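Long-range contacts in acyl-CoA thioester hydrolase ybgC (Escherichia coli K-12, PDB 3GRH), which is a putative thioesterase of the outer membrane that belongs to the pectinesterase family yet neither binds pectin nor shows pectinesterase activity: residues A[243-248]-A[276-281]; A[224-229]-A[248-253]; A[280-285]-A[307-312]; A[214-219]-A[299-304]; A[272-277]-A[294-299]. One frame throughout, in Å; residues are numbered along the deposited sequence.

Contact 1. Residues A[243-248]-A[276-281]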
# COMPACT_ATOMS: atom_id res chain seq x y z
N LEU A 243 4.71 8.34 3.71
CA LEU A 243 5.49 8.44 4.94
C LEU A 243 4.61 8.22 6.13
O LEU A 243 3.57 8.87 6.32
CB LEU A 243 6.19 9.79 5.05
CG LEU A 243 7.10 10.10 3.89
CD1 LEU A 243 7.71 11.47 4.06
CD2 LEU A 243 8.15 9.10 3.62
N GLY A 244 5.03 7.28 6.99
CA GLY A 244 4.34 7.01 8.22
C GLY A 244 5.18 6.21 9.17
O GLY A 244 6.42 6.24 9.09
N ARG A 245 4.47 5.54 10.06
CA ARG A 245 5.08 4.65 11.07
C ARG A 245 4.27 3.37 11.03
O ARG A 245 4.56 2.51 10.22
CB ARG A 245 5.16 5.25 12.41
CG ARG A 245 6.02 6.47 12.49
CD ARG A 245 7.43 6.21 12.37
NE ARG A 245 8.19 7.48 12.48
CZ ARG A 245 8.71 8.14 11.45
NH1 ARG A 245 8.60 7.72 10.20
NH2 ARG A 245 9.43 9.27 11.67
N GLN A 246 3.17 3.28 11.78
CA GLN A 246 2.33 2.05 11.72
C GLN A 246 1.22 2.17 10.71
O GLN A 246 0.48 3.10 10.73
CB GLN A 246 1.77 1.73 13.12
CG GLN A 246 1.11 0.43 13.24
CD GLN A 246 0.45 0.21 14.53
OE1 GLN A 246 0.97 0.60 15.55
NE2 GLN A 246 -0.78 -0.39 14.51
N ASN A 247 1.16 1.21 9.80
CA ASN A 247 0.13 1.10 8.76
C ASN A 247 0.19 2.27 7.77
O ASN A 247 -0.87 2.73 7.30
CB ASN A 247 -1.27 1.03 9.37
CG ASN A 247 -1.51 -0.18 10.22
OD1 ASN A 247 -1.79 -0.03 11.43
ND2 ASN A 247 -1.42 -1.37 9.64
N THR A 248 1.38 2.65 7.29
CA THR A 248 1.54 3.69 6.34
C THR A 248 0.67 3.66 5.07
O THR A 248 0.03 4.65 4.75
CB THR A 248 3.00 3.72 5.96
OG1 THR A 248 3.80 3.93 7.14
CG2 THR A 248 3.25 4.82 5.00
N GLU A 276 7.84 4.52 3.80
CA GLU A 276 8.58 4.48 5.09
C GLU A 276 7.59 4.16 6.20
O GLU A 276 6.46 4.63 6.19
CB GLU A 276 9.17 5.86 5.33
CG GLU A 276 9.99 6.04 6.56
CD GLU A 276 10.67 7.38 6.57
OE1 GLU A 276 11.59 7.64 5.71
OE2 GLU A 276 10.35 8.19 7.49
N GLY A 277 8.01 3.35 7.14
CA GLY A 277 7.24 3.10 8.33
C GLY A 277 7.97 2.17 9.25
O GLY A 277 9.18 1.99 9.14
N ASP A 278 7.22 1.60 10.19
CA ASP A 278 7.78 0.58 11.06
C ASP A 278 6.99 -0.72 11.12
O ASP A 278 7.44 -1.75 10.63
CB ASP A 278 8.13 1.13 12.48
CG ASP A 278 7.03 1.97 13.12
OD1 ASP A 278 5.82 1.66 13.03
OD2 ASP A 278 7.44 2.92 13.86
N VAL A 279 5.80 -0.68 11.68
CA VAL A 279 4.94 -1.85 11.89
C VAL A 279 3.85 -1.88 10.84
O VAL A 279 3.04 -0.99 10.69
CB VAL A 279 4.32 -1.76 13.27
CG1 VAL A 279 3.25 -2.84 13.50
CG2 VAL A 279 5.43 -1.86 14.32
N ASP A 280 3.84 -2.95 10.06
CA ASP A 280 2.85 -3.19 9.01
C ASP A 280 2.79 -2.03 8.06
O ASP A 280 1.71 -1.46 7.85
CB ASP A 280 1.52 -3.54 9.67
CG ASP A 280 1.58 -4.76 10.58
OD1 ASP A 280 2.48 -5.61 10.48
OD2 ASP A 280 0.63 -4.92 11.45
N ILE A 281 3.92 -1.76 7.41
CA ILE A 281 4.06 -0.59 6.60
C ILE A 281 3.09 -0.65 5.42
O ILE A 281 2.55 0.36 5.03
CB ILE A 281 5.49 -0.46 6.16
CG1 ILE A 281 6.46 -0.44 7.35
CG2 ILE A 281 5.67 0.77 5.27
CD1 ILE A 281 7.89 -0.47 6.85

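Contact 2. Residues A[224-229]-A[248-253]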
# COMPACT_ATOMS: atom_id res chain seq x y z
N PRO A 224 -2.22 2.92 14.92
CA PRO A 224 -2.44 2.90 13.46
C PRO A 224 -2.58 4.33 12.98
O PRO A 224 -3.39 5.10 13.48
CB PRO A 224 -3.73 2.11 13.31
CG PRO A 224 -3.95 1.50 14.62
CD PRO A 224 -3.35 2.32 15.64
N ALA A 225 -1.87 4.69 11.93
CA ALA A 225 -1.95 6.00 11.41
C ALA A 225 -1.63 5.97 9.91
O ALA A 225 -0.49 6.26 9.46
CB ALA A 225 -1.00 6.86 12.17
N VAL A 226 -2.68 5.70 9.15
CA VAL A 226 -2.53 5.52 7.73
C VAL A 226 -2.24 6.82 7.03
O VAL A 226 -2.89 7.84 7.30
CB VAL A 226 -3.83 4.85 7.15
CG1 VAL A 226 -3.70 4.71 5.63
CG2 VAL A 226 -4.12 3.52 7.82
N ALA A 227 -1.27 6.79 6.12
CA ALA A 227 -0.97 7.90 5.25
C ALA A 227 -1.89 7.84 4.04
O ALA A 227 -2.62 8.73 3.80
CB ALA A 227 0.46 7.87 4.83
N LEU A 228 -1.83 6.75 3.28
CA LEU A 228 -2.60 6.60 2.02
C LEU A 228 -3.40 5.33 2.15
O LEU A 228 -2.84 4.29 2.33
CB LEU A 228 -1.66 6.47 0.86
CG LEU A 228 -2.34 6.26 -0.48
CD1 LEU A 228 -3.41 7.23 -0.88
CD2 LEU A 228 -1.18 6.28 -1.52
N ARG A 229 -4.70 5.43 1.93
CA ARG A 229 -5.59 4.29 1.77
C ARG A 229 -6.19 4.32 0.40
O ARG A 229 -6.68 5.37 -0.04
CB ARG A 229 -6.68 4.37 2.76
CG ARG A 229 -7.75 3.36 2.58
CD ARG A 229 -8.77 3.28 3.63
NE ARG A 229 -9.92 2.45 3.24
CZ ARG A 229 -11.04 2.40 3.95
NH1 ARG A 229 -11.16 3.07 5.10
NH2 ARG A 229 -12.05 1.73 3.47
N THR A 248 1.38 2.65 7.29
CA THR A 248 1.54 3.69 6.34
C THR A 248 0.67 3.66 5.07
O THR A 248 0.03 4.65 4.75
CB THR A 248 3.00 3.72 5.96
OG1 THR A 248 3.80 3.93 7.14
CG2 THR A 248 3.25 4.82 5.00
N PHE A 249 0.66 2.52 4.40
CA PHE A 249 -0.06 2.33 3.16
C PHE A 249 -1.05 1.18 3.39
O PHE A 249 -0.63 0.11 3.78
CB PHE A 249 0.95 2.04 2.07
CG PHE A 249 0.33 1.85 0.70
CD1 PHE A 249 -0.71 2.68 0.23
CD2 PHE A 249 0.80 0.90 -0.14
CE1 PHE A 249 -1.21 2.51 -1.06
CE2 PHE A 249 0.27 0.73 -1.41
CZ PHE A 249 -0.70 1.52 -1.86
N PHE A 250 -2.35 1.42 3.13
CA PHE A 250 -3.39 0.45 3.41
C PHE A 250 -4.21 0.29 2.14
O PHE A 250 -4.70 1.27 1.60
CB PHE A 250 -4.29 0.93 4.53
CG PHE A 250 -4.85 -0.19 5.35
CD1 PHE A 250 -4.40 -0.40 6.62
CD2 PHE A 250 -5.68 -1.13 4.80
CE1 PHE A 250 -4.86 -1.47 7.39
CE2 PHE A 250 -6.16 -2.21 5.53
CZ PHE A 250 -5.76 -2.38 6.83
N VAL A 251 -4.30 -0.93 1.62
CA VAL A 251 -5.22 -1.14 0.55
C VAL A 251 -6.40 -1.94 1.05
O VAL A 251 -6.27 -2.76 1.93
CB VAL A 251 -4.62 -1.86 -0.57
CG1 VAL A 251 -3.54 -0.91 -1.22
CG2 VAL A 251 -3.90 -3.10 -0.15
N THR A 252 -7.58 -1.64 0.57
CA THR A 252 -8.71 -2.43 0.91
C THR A 252 -9.57 -2.64 -0.30
O THR A 252 -9.31 -2.11 -1.39
CB THR A 252 -9.62 -1.82 2.02
OG1 THR A 252 -10.68 -1.07 1.40
CG2 THR A 252 -8.93 -0.95 3.10
N ASN A 253 -10.53 -3.52 -0.15
CA ASN A 253 -11.48 -3.87 -1.16
C ASN A 253 -12.88 -3.40 -0.76
O ASN A 253 -13.88 -3.90 -1.23
CB ASN A 253 -11.47 -5.38 -1.49
CG ASN A 253 -11.97 -6.23 -0.44
OD1 ASN A 253 -11.99 -5.83 0.71
ND2 ASN A 253 -12.26 -7.50 -0.78

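Contact 3. Residues A[280-285]-A[307-312]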
# COMPACT_ATOMS: atom_id res chain seq x y z
N ASP A 280 3.84 -2.95 10.06
CA ASP A 280 2.85 -3.19 9.01
C ASP A 280 2.79 -2.03 8.06
O ASP A 280 1.71 -1.46 7.85
CB ASP A 280 1.52 -3.54 9.67
CG ASP A 280 1.58 -4.76 10.58
OD1 ASP A 280 2.48 -5.61 10.48
OD2 ASP A 280 0.63 -4.92 11.45
N ILE A 281 3.92 -1.76 7.41
CA ILE A 281 4.06 -0.59 6.60
C ILE A 281 3.09 -0.65 5.42
O ILE A 281 2.55 0.36 5.03
CB ILE A 281 5.49 -0.46 6.16
CG1 ILE A 281 6.46 -0.44 7.35
CG2 ILE A 281 5.67 0.77 5.27
CD1 ILE A 281 7.89 -0.47 6.85
N VAL A 282 2.95 -1.80 4.80
CA VAL A 282 2.01 -2.01 3.66
C VAL A 282 1.04 -3.11 4.09
O VAL A 282 1.45 -4.18 4.39
CB VAL A 282 2.73 -2.45 2.39
CG1 VAL A 282 1.70 -2.85 1.37
CG2 VAL A 282 3.67 -1.32 1.93
N SER A 283 -0.22 -2.76 4.26
CA SER A 283 -1.23 -3.64 4.80
C SER A 283 -2.44 -3.72 3.94
O SER A 283 -2.76 -2.76 3.21
CB SER A 283 -1.70 -3.00 6.15
OG SER A 283 -0.69 -2.90 7.15
N GLY A 284 -3.15 -4.83 4.01
CA GLY A 284 -4.49 -4.89 3.53
C GLY A 284 -4.83 -5.89 2.52
O GLY A 284 -4.08 -6.87 2.27
N ARG A 285 -5.98 -5.66 1.89
CA ARG A 285 -6.59 -6.64 0.97
C ARG A 285 -6.69 -6.03 -0.41
O ARG A 285 -7.32 -5.03 -0.57
CB ARG A 285 -7.99 -6.98 1.46
CG ARG A 285 -8.69 -8.11 0.72
CD ARG A 285 -9.86 -8.67 1.48
NE ARG A 285 -9.46 -9.38 2.64
CZ ARG A 285 -10.31 -9.75 3.59
NH1 ARG A 285 -11.62 -9.49 3.51
NH2 ARG A 285 -9.85 -10.41 4.60
N TYR A 307 7.74 -4.65 10.56
CA TYR A 307 7.22 -5.61 9.58
C TYR A 307 6.83 -4.87 8.32
O TYR A 307 5.96 -4.03 8.41
CB TYR A 307 5.97 -6.36 10.07
CG TYR A 307 6.01 -6.81 11.50
CD1 TYR A 307 6.65 -7.98 11.89
CD2 TYR A 307 5.49 -5.98 12.48
CE1 TYR A 307 6.70 -8.32 13.25
CE2 TYR A 307 5.59 -6.32 13.83
CZ TYR A 307 6.18 -7.48 14.18
OH TYR A 307 6.22 -7.85 15.54
N VAL A 308 7.41 -5.19 7.17
CA VAL A 308 7.14 -4.43 6.01
C VAL A 308 5.76 -4.69 5.46
O VAL A 308 4.97 -3.80 5.25
CB VAL A 308 8.18 -4.62 4.92
CG1 VAL A 308 7.86 -3.76 3.68
CG2 VAL A 308 9.58 -4.29 5.53
N PHE A 309 5.44 -5.98 5.22
CA PHE A 309 4.19 -6.34 4.58
C PHE A 309 3.24 -7.07 5.50
O PHE A 309 3.63 -8.01 6.21
CB PHE A 309 4.48 -7.28 3.39
CG PHE A 309 5.21 -6.64 2.29
CD1 PHE A 309 4.61 -5.70 1.47
CD2 PHE A 309 6.49 -7.02 2.06
CE1 PHE A 309 5.36 -5.06 0.50
CE2 PHE A 309 7.21 -6.46 1.04
CZ PHE A 309 6.64 -5.47 0.29
N ALA A 310 1.96 -6.64 5.51
CA ALA A 310 0.91 -7.30 6.30
C ALA A 310 -0.33 -7.49 5.47
O ALA A 310 -1.34 -6.76 5.60
CB ALA A 310 0.58 -6.42 7.51
N PRO A 311 -0.25 -8.42 4.53
CA PRO A 311 -1.35 -8.72 3.67
C PRO A 311 -2.51 -9.43 4.43
O PRO A 311 -2.28 -10.31 5.32
CB PRO A 311 -0.72 -9.63 2.63
CG PRO A 311 0.43 -10.18 3.23
CD PRO A 311 0.91 -9.27 4.27
N ALA A 312 -3.71 -9.09 4.00
CA ALA A 312 -4.96 -9.61 4.51
C ALA A 312 -5.72 -10.38 3.41
O ALA A 312 -6.96 -10.43 3.37
CB ALA A 312 -5.85 -8.49 5.07

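Contact 4. Residues A[214-219]-A[299-304]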
# COMPACT_ATOMS: atom_id res chain seq x y z
N LEU A 214 1.53 11.91 12.52
CA LEU A 214 1.59 11.45 13.93
C LEU A 214 3.03 11.09 14.35
O LEU A 214 3.53 11.53 15.41
CB LEU A 214 0.66 10.27 14.13
CG LEU A 214 0.33 9.82 15.53
CD1 LEU A 214 -0.65 10.83 16.20
CD2 LEU A 214 -0.26 8.40 15.53
N GLY A 215 3.73 10.42 13.46
CA GLY A 215 5.14 10.25 13.61
C GLY A 215 5.59 9.78 14.95
O GLY A 215 5.08 8.78 15.46
N ASP A 216 6.58 10.48 15.51
CA ASP A 216 7.16 10.06 16.78
C ASP A 216 6.53 10.78 18.00
O ASP A 216 7.11 10.85 19.13
CB ASP A 216 8.67 10.20 16.72
CG ASP A 216 9.31 9.52 15.48
OD1 ASP A 216 9.00 8.34 15.13
OD2 ASP A 216 10.17 10.19 14.84
N SER A 217 5.31 11.27 17.83
CA SER A 217 4.59 11.93 18.89
C SER A 217 3.93 10.95 19.84
O SER A 217 3.41 11.32 20.89
CB SER A 217 3.55 12.93 18.36
OG SER A 217 2.44 12.27 17.79
N VAL A 218 3.95 9.68 19.45
CA VAL A 218 3.35 8.63 20.21
C VAL A 218 4.40 7.56 20.51
O VAL A 218 5.50 7.54 19.92
CB VAL A 218 2.15 8.02 19.44
CG1 VAL A 218 1.12 9.11 19.23
CG2 VAL A 218 2.58 7.42 18.07
N ASP A 219 4.07 6.71 21.47
CA ASP A 219 4.94 5.62 21.88
C ASP A 219 4.96 4.38 21.00
O ASP A 219 4.46 4.40 19.85
CB ASP A 219 4.65 5.20 23.33
CG ASP A 219 3.30 4.53 23.55
OD1 ASP A 219 2.64 3.98 22.66
OD2 ASP A 219 2.83 4.56 24.72
N ASN A 299 13.37 3.31 13.00
CA ASN A 299 13.29 2.83 14.37
C ASN A 299 13.22 3.97 15.40
O ASN A 299 13.54 3.78 16.57
CB ASN A 299 14.44 1.87 14.71
CG ASN A 299 15.75 2.56 14.78
OD1 ASN A 299 15.92 3.67 14.26
ND2 ASN A 299 16.74 1.88 15.36
N SER A 300 12.68 5.11 14.97
CA SER A 300 12.55 6.29 15.83
C SER A 300 11.36 6.19 16.81
O SER A 300 11.36 6.82 17.91
CB SER A 300 12.44 7.55 15.00
OG SER A 300 11.64 7.34 13.87
N ARG A 301 10.34 5.43 16.44
CA ARG A 301 9.17 5.31 17.30
C ARG A 301 9.25 4.00 18.10
O ARG A 301 8.94 3.96 19.30
CB ARG A 301 7.86 5.34 16.50
CG ARG A 301 6.63 5.32 17.33
CD ARG A 301 5.45 5.12 16.47
NE ARG A 301 5.39 3.79 15.83
CZ ARG A 301 4.65 2.78 16.26
NH1 ARG A 301 3.93 2.91 17.38
NH2 ARG A 301 4.61 1.64 15.59
N THR A 302 9.68 2.94 17.43
CA THR A 302 9.82 1.62 18.07
C THR A 302 11.10 0.98 17.64
O THR A 302 11.53 1.09 16.47
CB THR A 302 8.60 0.69 17.85
OG1 THR A 302 8.85 -0.60 18.46
CG2 THR A 302 8.28 0.48 16.43
N GLN A 303 11.77 0.38 18.61
CA GLN A 303 12.97 -0.35 18.32
C GLN A 303 12.77 -1.85 18.48
O GLN A 303 13.72 -2.64 18.32
CB GLN A 303 14.09 0.14 19.26
CG GLN A 303 14.52 1.53 18.93
CD GLN A 303 16.02 1.70 19.08
OE1 GLN A 303 16.63 1.16 20.00
NE2 GLN A 303 16.61 2.46 18.16
N GLN A 304 11.57 -2.26 18.85
CA GLN A 304 11.35 -3.67 19.21
C GLN A 304 10.84 -4.56 18.07
O GLN A 304 10.91 -5.79 18.16
CB GLN A 304 10.35 -3.81 20.37
CG GLN A 304 9.10 -2.93 20.35
CD GLN A 304 8.38 -2.92 21.70
OE1 GLN A 304 7.94 -1.86 22.19
NE2 GLN A 304 8.27 -4.10 22.33
O HOH W 1 7.99 6.24 20.58

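Contact 5. Residues A[272-277]-A[294-299]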
# COMPACT_ATOMS: atom_id res chain seq x y z
N ASN A 272 8.37 3.20 -8.65
CA ASN A 272 9.30 4.30 -8.53
C ASN A 272 9.05 5.13 -7.28
O ASN A 272 9.27 6.31 -7.31
CB ASN A 272 9.29 5.18 -9.76
CG ASN A 272 9.52 4.43 -10.99
OD1 ASN A 272 8.81 4.58 -12.05
ND2 ASN A 272 10.50 3.63 -10.91
N SER A 273 8.57 4.50 -6.23
CA SER A 273 8.10 5.20 -5.02
C SER A 273 8.94 4.88 -3.79
O SER A 273 9.88 4.10 -3.87
CB SER A 273 6.64 4.95 -4.77
OG SER A 273 5.81 5.52 -5.83
N TYR A 274 8.66 5.59 -2.72
CA TYR A 274 9.39 5.43 -1.47
C TYR A 274 8.37 5.31 -0.41
O TYR A 274 7.54 6.18 -0.29
CB TYR A 274 10.28 6.60 -1.23
CG TYR A 274 10.96 6.61 0.11
CD1 TYR A 274 12.06 5.87 0.34
CD2 TYR A 274 10.46 7.34 1.14
CE1 TYR A 274 12.66 5.84 1.57
CE2 TYR A 274 11.10 7.35 2.35
CZ TYR A 274 12.15 6.58 2.56
OH TYR A 274 12.84 6.55 3.79
N ILE A 275 8.43 4.26 0.41
CA ILE A 275 7.43 4.02 1.47
C ILE A 275 8.18 3.75 2.77
O ILE A 275 9.12 2.97 2.79
CB ILE A 275 6.55 2.82 1.11
CG1 ILE A 275 5.92 3.07 -0.23
CG2 ILE A 275 5.48 2.63 2.23
CD1 ILE A 275 4.96 1.91 -0.68
N GLU A 276 7.84 4.52 3.80
CA GLU A 276 8.58 4.48 5.09
C GLU A 276 7.59 4.16 6.20
O GLU A 276 6.46 4.63 6.19
CB GLU A 276 9.17 5.86 5.33
CG GLU A 276 9.99 6.04 6.56
CD GLU A 276 10.67 7.38 6.57
OE1 GLU A 276 11.59 7.64 5.71
OE2 GLU A 276 10.35 8.19 7.49
N GLY A 277 8.01 3.35 7.14
CA GLY A 277 7.24 3.10 8.33
C GLY A 277 7.97 2.17 9.25
O GLY A 277 9.18 1.99 9.14
N GLU A 294 11.30 1.67 -3.04
CA GLU A 294 12.13 1.52 -1.86
C GLU A 294 11.29 1.50 -0.63
O GLU A 294 10.39 2.33 -0.43
CB GLU A 294 13.11 2.69 -1.75
CG GLU A 294 14.00 2.59 -0.52
CD GLU A 294 15.10 3.65 -0.39
OE1 GLU A 294 15.35 4.49 -1.29
OE2 GLU A 294 15.72 3.65 0.69
N PHE A 295 11.51 0.50 0.20
CA PHE A 295 10.85 0.37 1.47
C PHE A 295 11.87 0.60 2.58
O PHE A 295 12.93 -0.02 2.59
CB PHE A 295 10.26 -1.02 1.60
CG PHE A 295 9.26 -1.37 0.56
CD1 PHE A 295 7.97 -1.19 0.78
CD2 PHE A 295 9.65 -1.96 -0.60
CE1 PHE A 295 7.05 -1.58 -0.21
CE2 PHE A 295 8.76 -2.25 -1.60
CZ PHE A 295 7.43 -2.04 -1.37
N ARG A 296 11.58 1.55 3.47
CA ARG A 296 12.52 1.89 4.57
C ARG A 296 11.82 1.69 5.88
O ARG A 296 10.72 2.25 6.15
CB ARG A 296 12.99 3.33 4.47
CG ARG A 296 13.82 3.82 5.66
CD ARG A 296 15.29 3.56 5.43
NE ARG A 296 15.75 4.23 4.20
CZ ARG A 296 17.00 4.29 3.75
NH1 ARG A 296 18.03 3.74 4.43
NH2 ARG A 296 17.24 4.91 2.61
N VAL A 297 12.45 0.87 6.72
CA VAL A 297 12.03 0.71 8.10
C VAL A 297 12.75 1.69 8.98
O VAL A 297 13.99 1.72 8.95
CB VAL A 297 12.31 -0.72 8.61
CG1 VAL A 297 12.03 -0.78 10.16
CG2 VAL A 297 11.45 -1.67 7.90
N VAL A 298 12.00 2.46 9.78
CA VAL A 298 12.58 3.45 10.71
C VAL A 298 12.45 2.93 12.11
O VAL A 298 11.53 2.16 12.40
CB VAL A 298 11.98 4.85 10.56
CG1 VAL A 298 12.26 5.38 9.16
CG2 VAL A 298 10.46 4.83 10.79
N ASN A 299 13.37 3.31 13.00
CA ASN A 299 13.29 2.83 14.37
C ASN A 299 13.22 3.97 15.40
O ASN A 299 13.54 3.78 16.57
CB ASN A 299 14.44 1.87 14.71
CG ASN A 299 15.75 2.56 14.78
OD1 ASN A 299 15.92 3.67 14.26
ND2 ASN A 299 16.74 1.88 15.36

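Contact 1. Residues A[243-248]-A[276-281]
Glu276 OE2 stands at the edge of the Arg245 guanidinium, 17° out of its plane, in a salt bridge with Arg245 NH1 (3.3 Å); its other oxygen, OE1, takes the Tyr274 hydroxyl. The Asp278 carboxylate instead crosses the Arg245 chain at about a right angle and rests OD2 on its CB and CD, while the Asn247 amide and the Asp280 carboxylate run alongside each other. These are successive coils of a right-handed parallel beta-helix, the pectinesterase fold, meeting where the chain leaves one sheet and turns the corner to the next. Arg245 O receives a nearly straight bond from Asp278 N (2.8 Å), and Asn247 N lies nearly in line with the C=O bond of Val279, 3.0 Å from its O. Glycine suits position 277 because a side chain there would collide with Arg245 O and the Thr248 hydroxyl. Asp280, the predicted nucleophile, pairs with Arg340, and the Asn247 amide reaches Ser283; Asp280 O receives a CA-H...O contact from Asn247 CA (3.1 Å). Asp278 OD1 accepts from Val279 N (2.7 Å) and is also paired with Arg301, so the carboxylate is held beside the turn. Glu276 O is gripped twice, by Gly244 N at 3.1 Å and by Thr248 OG1 at 2.9 Å.

Contact 2. Residues A[224-229]-A[248-253]
Leu228 and Phe249 both send CG opposite their own backbone N (chi1 178° and -179°), which lays the two side chains side by side on one face of the sheet, Leu228 CD2 3.8 Å from Phe249 CE1. The ring edge also comes close to the backbone, with Phe249 CD1 3.4 Å from Leu228 O. Where Phe250 points to the opposite face, Val226 from the loop before the strand crosses it at about a right angle, its CG1 4.0 Å from Phe250 CB. The segments are parallel strands stacked in consecutive coils of the beta-helix, and Leu228 packs on Ile242 of another wall, as do Ala227 and Thr248, an apolar packing that suits hydrocarbons. Thr248 O serves as a double acceptor where the strands begin, taking Ala227 N at 2.9 Å and Leu228 N at 3.2 Å, and Phe250 N then bonds to Leu228 O (3.0 Å). Arg229 stretches fully from CG to NE and passes the Thr252 methyl, NE to CG2 3.5 Å. Its guanidinium goes on to Asp231, which also holds Thr252 OG1, and to Asn258. A leucine in place of Arg229 would probably leave the Asp231 carboxylate without its charged mate and the side-chain oxygen of Asn258 (OD1) without its donor.

Contact 3. Residues A[280-285]-A[307-312]
Ala312 O is gripped side-on by Arg285, whose NE (2.8 Å) and NH2 (3.1 Å) both reach it from within the guanidinium plane. The NE bond is fairly straight, 160° at the hydrogen, and a bend at chi3 (-69°) turns the long chain back to that carbonyl. The same guanidinium pairs with Asp345 through NH2 and reaches Glu261 O through NH1, so arginine, with donors on several sides, suits a buried place among acceptors. Along the backbone Val282 O takes Ala310 N at 2.8 Å, and Gly284 O takes Ala312 N. The strands are parallel neighbours in successive coils of the beta-helix, continuing from the corner at which Asp280, the predicted nucleophile, sits. Glycine fits position 284 because at its positive phi a side chain would jam against the preceding carbonyl. On one face of the sheet Val282 lies beside Phe309, CB to CD1 3.9 Å, while Val308 CG1 sits over the centre of the Phe309 ring. On the side of Ser283 and Ala310 lies the predicted active site: the small Ala310 methyl leaves room for Asp280 OD1, 3.6 Å from its CB, and the Asp280 carboxylate runs alongside Tyr307 with the planes 40° apart. Arg340 bridges to that OD1 and makes a cation-pi contact with Tyr307. Ser283 OG donates to Asp280 O (2.9 Å), tying the corner to the strand it leads into.

Contact 4. Residues A[214-219]-A[299-304]
Arg301 points its side chain across at the loop 214-219, and the rest of the contact is arranged round it. Its first two torsions are extended (chi1 -176°), carrying CG out from the backbone before chi3 bends the chain (67°) and brings NH1 to Asp219 O. Arg301 NH1 donates to Asp219 O at 2.9 Å; the donor lies in the carbonyl plane, but the oxygen stands 25° out of the guanidinium plane. The aliphatic part runs across the loop backbone: Arg301 CG is 3.6 Å from Val218 O and Arg301 CD is 3.8 Å from Gly215 O. Val218 and Arg301 cross obliquely, and Val218 CG2 touches Arg301 CD at 4.0 Å, so a branched hydrocarbon covers the greasy stem of a charged residue. Asp216 faces Ser300 instead. Its OD1 lies 3.1 Å from Ser300 OG, but the hydroxyl has another acceptor within reach, so its partner is not settled; OD1 has a firmer one in the salt bridge from Arg245. A water joins the backbones, donating to Val218 O (2.9 Å) and to Arg301 O (2.8 Å). Gly215, with positive phi, adopts a conformation that glycine takes readily. The other loop has an ST turn, Thr302 OG1 accepting from Gln304 N. The far end of Arg301 is held by Asp278 and also reaches Gly221 O. Both segments are loops between strands of a parallel beta-helix, joined along its flank, with the Arg301 side chain about 8 Å, nearest atoms, from the side chains of the predicted nucleophile Asp280 and of Arg340, substrate-binding by similarity.

Contact 5. Residues A[272-277]-A[294-299]
Backbone hydrogen bonds carry the pairing of 272-277 with 294-299: Ile275 N bonds to Glu294 O and Arg296 N to Ile275 O, each at 2.9 Å and nearly straight, and the series runs on through Gly277 to Val298 N. CA-H...O contacts fill the places between, as from Val297 CA to Gly277 O (3.3 Å). Polar side chains occupy one face. Tyrosine suits position 274 because its flat ring lies alongside Glu294, whose CD is at the ring edge, 3.8 Å from Tyr274 CE1, with the planes nearly perpendicular (89°), while its hydroxyl reaches Glu276. Tyr274 OH gives a short bond to Glu276 OE1 (2.5 Å) and sits 3.3 Å from Arg296 CB. Arg296, bent at chi2 and chi3, folds back so that NH2 forms a salt bridge with Glu294 OE2 (2.8 Å), an oxygen that also takes Asn329 ND2. Were Tyr274 cut back to an alanine, a gap beside Glu294 and Arg296 is likely to open, and Glu276 OE1 to lose its hydroxyl. On this polar side, just past the strand end, Val298 CG1 packs against Glu276 CG. Apolar residues suit the buried face, where Ile275 CD1 meets Phe295 CE1 at 4.1 Å and Phe295 stacks on Phe328. Strands whose segment axes approach to 4.8 Å at an angle of 16°, polar outside and apolar inside, are typical of neighbouring coils in one wall of a parallel beta-helix.

All five contacts lie within one part of the beta-helix and join its coils. Contacts 1 and 5 share strand 274-277, their centres 8 Å apart; contacts 2 and 3, centres about 9 Å apart, lie in another wall, where strands 249-251 and 283-284 are neighbours. Contact 1 lies between these walls, sharing Thr248 with contact 2 and the corner residues Asp280 and Ile281 with contact 3. Along the chain contacts 1 and 2 alternate, contact 2 closes before contacts 3 and 5 open, and contacts 3 and 4 cross. Contact 4, centres about 18 Å from contacts 2 and 3, ties flank loops; salt bridges Arg245-Asp216 and Asp278-Arg301 link it to the turn carrying the predicted nucleophile.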